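Local coordinates for protection of telomeres protein 1 (Schizosaccharomyces pombe, PDB 7CUI) that binds single-stranded telomeric DNA and protects the 3'-end overhang of telomeres, the portion described here being its C-terminal domain, at residues Q143-S147 / K148-P152; V57-F60 / W61-L65. All blocks are in the same frame, centred on the assembly; numbering follows the deposited sequence.

Contact 1 of 2, residues Q143-S147 / K148-P152; sequences QHHIS and KGESP
H145 and I146, in the last turn of helix 138-148, take two backbone bonds from the residues that leave it: E150 N reaches H145 O at 2.8 Å along a nearly straight N-H line, and G149 N reaches I146 O at 3.2 Å. With the positive phi of G149 (85°), this pair of returning bonds defines a Schellman motif.

The reversal lets the side chain of E150 meet that of H145. H145 has CG beside its own backbone N (chi1 -73°), and the extended E150 chain brings OE2 to the imidazole edge, where H145 ND1 donates to E150 OE2 at 2.7 Å. The oxygen lies close to the ring plane; ring and carboxylate are 29° apart, nearly coplanar, and the bond probably limits the rotation of both groups. One face of the H145 ring carries H144 CD2, 4.0 Å above its plane and offset toward the rim. E150 OE2 has a second partner in a water, 3.0 Å away, which also lies in the plane of the H144 ring, 3.2 Å from H144 NE2; K148, running alongside H144, adds a weak bond from NZ to this water. Beyond the turn, P152 CG meets I146 CG1 at 3.7 Å, the two side chains crossing at about a right angle.

The other ring nitrogen, H145 NE2, is hydrogen-bonded to D158 OD2. H145 therefore bridges two carboxylates, which would probably stabilise a protonated imidazole and ties the helix terminus both to the following turn and to helix 155-158.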
loop_
_atom_site.group_PDB
_atom_site.type_symbol
_atom_site.label_atom_id
_atom_site.label_comp_id
_atom_site.label_asym_id
_atom_site.label_seq_id
_atom_site.Cartn_x
_atom_site.Cartn_y
_atom_site.Cartn_z
ATOM N N GLN A 143 7.671 15.325 -2.923
ATOM C CA GLN A 143 8.440 15.798 -4.065
ATOM C C GLN A 143 9.080 17.152 -3.762
ATOM O O GLN A 143 10.178 17.448 -4.236
ATOM C CB GLN A 143 7.564 15.889 -5.314
ATOM C CG GLN A 143 7.121 14.534 -5.844
ATOM C CD GLN A 143 8.256 13.550 -6.002
ATOM O OE1 GLN A 143 8.102 12.360 -5.742
ATOM N NE2 GLN A 143 9.408 14.029 -6.447
ATOM N N HIS A 144 8.377 17.975 -2.976
ATOM C CA HIS A 144 8.892 19.270 -2.574
ATOM C C HIS A 144 10.207 19.086 -1.821
ATOM O O HIS A 144 11.166 19.817 -2.059
ATOM C CB HIS A 144 7.854 20.039 -1.747
ATOM C CG HIS A 144 8.435 21.231 -1.062
ATOM N ND1 HIS A 144 8.589 22.452 -1.699
ATOM C CD2 HIS A 144 8.950 21.384 0.179
ATOM C CE1 HIS A 144 9.157 23.308 -0.874
ATOM N NE2 HIS A 144 9.391 22.677 0.286
ATOM N N HIS A 145 10.245 18.103 -0.915
ATOM C CA HIS A 145 11.418 17.906 -0.074
ATOM C C HIS A 145 12.578 17.322 -0.877
ATOM O O HIS A 145 13.731 17.717 -0.688
ATOM C CB HIS A 145 11.076 17.085 1.174
ATOM C CG HIS A 145 10.279 17.846 2.179
ATOM N ND1 HIS A 145 10.770 18.974 2.816
ATOM C CD2 HIS A 145 9.032 17.654 2.664
ATOM C CE1 HIS A 145 9.860 19.439 3.650
ATOM N NE2 HIS A 145 8.784 18.645 3.575
ATOM N N ILE A 146 12.261 16.388 -1.780
ATOM C CA ILE A 146 13.281 15.771 -2.610
ATOM C C ILE A 146 14.012 16.851 -3.416
ATOM O O ILE A 146 15.237 16.844 -3.478
ATOM C CB ILE A 146 12.689 14.635 -3.472
ATOM C CG1 ILE A 146 12.255 13.460 -2.590
ATOM C CG2 ILE A 146 13.663 14.206 -4.565
ATOM C CD1 ILE A 146 11.312 12.480 -3.252
ATOM N N SER A 147 13.265 17.806 -3.979
ATOM C CA SER A 147 13.846 18.859 -4.801
ATOM C C SER A 147 14.671 19.840 -3.965
ATOM O O SER A 147 15.577 20.486 -4.495
ATOM C CB SER A 147 12.788 19.584 -5.597
ATOM O OG SER A 147 12.321 18.784 -6.678
ATOM N N LYS A 148 14.339 19.940 -2.667
ATOM C CA LYS A 148 15.003 20.846 -1.742
ATOM C C LYS A 148 16.210 20.165 -1.092
ATOM O O LYS A 148 17.010 20.823 -0.428
ATOM C CB LYS A 148 13.998 21.362 -0.708
ATOM C CG LYS A 148 14.421 22.621 0.039
ATOM C CD LYS A 148 13.301 23.273 0.798
ATOM C CE LYS A 148 13.776 24.419 1.664
ATOM N NZ LYS A 148 12.646 25.251 2.142
ATOM N N GLY A 149 16.344 18.848 -1.295
ATOM C CA GLY A 149 17.468 18.086 -0.783
ATOM C C GLY A 149 17.247 17.638 0.657
ATOM O O GLY A 149 18.206 17.454 1.400
ATOM N N GLU A 150 15.974 17.456 1.025
ATOM C CA GLU A 150 15.573 17.118 2.381
ATOM C C GLU A 150 14.899 15.752 2.375
ATOM O O GLU A 150 14.542 15.241 1.316
ATOM C CB GLU A 150 14.602 18.169 2.913
ATOM C CG GLU A 150 15.194 19.563 2.960
ATOM C CD GLU A 150 14.203 20.652 3.327
ATOM O OE1 GLU A 150 14.652 21.766 3.651
ATOM O OE2 GLU A 150 12.984 20.386 3.289
ATOM N N SER A 151 14.724 15.175 3.567
ATOM C CA SER A 151 14.178 13.835 3.697
ATOM C C SER A 151 12.688 13.835 3.369
ATOM O O SER A 151 11.946 14.689 3.844
ATOM C CB SER A 151 14.430 13.275 5.065
ATOM O OG SER A 151 13.925 11.952 5.146
ATOM N N PRO A 152 12.218 12.898 2.514
ATOM C CA PRO A 152 10.783 12.694 2.294
ATOM C C PRO A 152 9.913 12.459 3.534
ATOM O O PRO A 152 8.699 12.636 3.464
ATOM C CB PRO A 152 10.748 11.467 1.372
ATOM C CG PRO A 152 12.058 11.541 0.621
ATOM C CD PRO A 152 13.052 12.060 1.637
HETATM O O HOH W 1 10.893 22.487 3.141
#

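Contact 2 of 2, residues V57-F60 / W61-L65; sequences VVDF and WPKSL
The torsions of D59 and K63 bring their charged ends together: D59 holds CG anti to its backbone N (chi1 -159°), while the K63 chain bends at chi2 (-57°) and again at chi4, so that its amine returns to the strand it has just left. The two side chains cross at about a right angle. K63 NZ forms a salt bridge with D59 OD1 at 2.8 Å and donates to F60 O at 2.7 Å. The same D59 OD1 accepts F60 N at 2.7 Å. Both nitrogens reach D59 OD1 obliquely, about 30° out of the carboxylate plane and from the same face, K63 NZ on the syn side and F60 N on the anti side. One carboxylate oxygen is thus gripped by two donors, and the lysine clamps a side chain and a backbone carbonyl at once.

Replacing K63 by an alanine would probably leave the D59 carboxylate without its countercharge and F60 O without this donor.

The F60 ring turns its edge to the chain ahead: F60 CD1 lies 3.2 Å from P62 O, while F60 CE1 meets L65 CD2 obliquely at 4.2 Å. The ring also stacks with W135. A cis peptide precedes P62, and P62 CB sits 3.7 Å above one face of the W61 ring.

Just upstream, V58 and D59 both pair with L85, a classic beta bulge. A bulged, interrupted first barrel strand, with the pairing order 49-73, 77-87, 93-99, 190-198, 163-171 closing back on 49-73, is consistent with an OB-fold.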
loop_
_atom_site.group_PDB
_atom_site.type_symbol
_atom_site.label_atom_id
_atom_site.label_comp_id
_atom_site.label_asym_id
_atom_site.label_seq_id
_atom_site.Cartn_x
_atom_site.Cartn_y
_atom_site.Cartn_z
ATOM N N VAL A 57 -2.174 7.664 5.576
ATOM C CA VAL A 57 -0.955 7.430 4.817
ATOM C C VAL A 57 0.089 8.461 5.231
ATOM O O VAL A 57 -0.197 9.659 5.279
ATOM C CB VAL A 57 -1.162 7.444 3.291
ATOM C CG1 VAL A 57 0.140 7.141 2.560
ATOM C CG2 VAL A 57 -2.251 6.481 2.845
ATOM N N VAL A 58 1.309 7.974 5.474
ATOM C CA VAL A 58 2.357 8.775 6.078
ATOM C C VAL A 58 3.584 8.820 5.165
ATOM O O VAL A 58 4.410 9.724 5.280
ATOM C CB VAL A 58 2.647 8.255 7.501
ATOM C CG1 VAL A 58 4.130 8.318 7.893
ATOM C CG2 VAL A 58 1.765 8.963 8.525
ATOM N N ASP A 59 3.681 7.851 4.245
ATOM C CA ASP A 59 4.780 7.750 3.294
ATOM C C ASP A 59 4.389 6.731 2.221
ATOM O O ASP A 59 3.394 6.025 2.383
ATOM C CB ASP A 59 6.090 7.379 4.001
ATOM C CG ASP A 59 7.349 7.736 3.226
ATOM O OD1 ASP A 59 7.234 8.062 2.036
ATOM O OD2 ASP A 59 8.438 7.691 3.823
ATOM N N PHE A 60 5.170 6.659 1.131
ATOM C CA PHE A 60 4.946 5.656 0.096
ATOM C C PHE A 60 6.225 5.371 -0.693
ATOM O O PHE A 60 7.174 6.159 -0.670
ATOM C CB PHE A 60 3.798 6.066 -0.831
ATOM C CG PHE A 60 4.033 7.335 -1.613
ATOM C CD1 PHE A 60 4.865 7.342 -2.726
ATOM C CD2 PHE A 60 3.415 8.520 -1.242
ATOM C CE1 PHE A 60 5.077 8.507 -3.448
ATOM C CE2 PHE A 60 3.621 9.686 -1.964
ATOM C CZ PHE A 60 4.456 9.679 -3.064
ATOM N N TRP A 61 6.209 4.235 -1.409
ATOM C CA TRP A 61 7.311 3.755 -2.230
ATOM C C TRP A 61 6.764 3.109 -3.502
ATOM O O TRP A 61 5.778 2.371 -3.440
ATOM C CB TRP A 61 8.176 2.766 -1.440
ATOM C CG TRP A 61 9.580 2.733 -1.954
ATOM C CD1 TRP A 61 10.612 3.535 -1.554
ATOM C CD2 TRP A 61 10.103 1.908 -3.013
ATOM N NE1 TRP A 61 11.746 3.253 -2.270
ATOM C CE2 TRP A 61 11.464 2.262 -3.173
ATOM C CE3 TRP A 61 9.560 0.920 -3.843
ATOM C CZ2 TRP A 61 12.285 1.656 -4.123
ATOM C CZ3 TRP A 61 10.372 0.317 -4.780
ATOM C CH2 TRP A 61 11.718 0.677 -4.912
ATOM N N PRO A 62 7.361 3.345 -4.696
ATOM C CA PRO A 62 8.499 4.252 -4.860
ATOM C C PRO A 62 8.105 5.729 -4.883
ATOM O O PRO A 62 6.923 6.068 -4.874
ATOM C CB PRO A 62 9.117 3.808 -6.199
ATOM C CG PRO A 62 7.982 3.175 -6.981
ATOM C CD PRO A 62 6.961 2.711 -5.964
ATOM N N LYS A 63 9.111 6.608 -4.910
ATOM C CA LYS A 63 8.871 8.033 -4.764
ATOM C C LYS A 63 8.282 8.637 -6.037
ATOM O O LYS A 63 7.524 9.598 -5.947
ATOM C CB LYS A 63 10.142 8.751 -4.316
ATOM C CG LYS A 63 10.682 8.303 -2.967
ATOM C CD LYS A 63 9.685 8.453 -1.835
ATOM C CE LYS A 63 10.296 8.087 -0.501
ATOM N NZ LYS A 63 9.340 7.331 0.338
ATOM N N SER A 64 8.640 8.091 -7.209
ATOM C CA SER A 64 8.042 8.521 -8.465
ATOM C C SER A 64 6.804 7.691 -8.749
ATOM O O SER A 64 6.886 6.465 -8.768
ATOM C CB SER A 64 8.972 8.382 -9.625
ATOM O OG SER A 64 10.131 9.148 -9.405
ATOM N N LEU A 65 5.691 8.375 -9.031
ATOM C CA LEU A 65 4.478 7.718 -9.489
ATOM C C LEU A 65 4.737 7.088 -10.853
ATOM O O LEU A 65 4.017 6.188 -11.284
ATOM C CB LEU A 65 3.345 8.746 -9.556
ATOM C CG LEU A 65 2.921 9.335 -8.213
ATOM C CD1 LEU A 65 1.508 9.885 -8.299
ATOM C CD2 LEU A 65 2.995 8.287 -7.115
#

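Overall arrangement
K63 is where the contacts meet. Its CE lies 3.9 Å from P152 CB and its CB 4.1 Å from I146 CD1, so the lysine that folds back on the strand in contact 2 has its aliphatic part against the helix end and turn of contact 1; the contact centres are about 13 Å apart. D59 and F60 also touch I142, which places helix 138-148 over this part of the barrel. Contact 2 is buried, about 8 Å from the chain centre, whereas contact 1 is at the surface, about 20 Å out, with a sulfate, probably from the crystallisation liquor, about 4 Å from the H144 side chain. D59 and W61 pack against a chain of another protein.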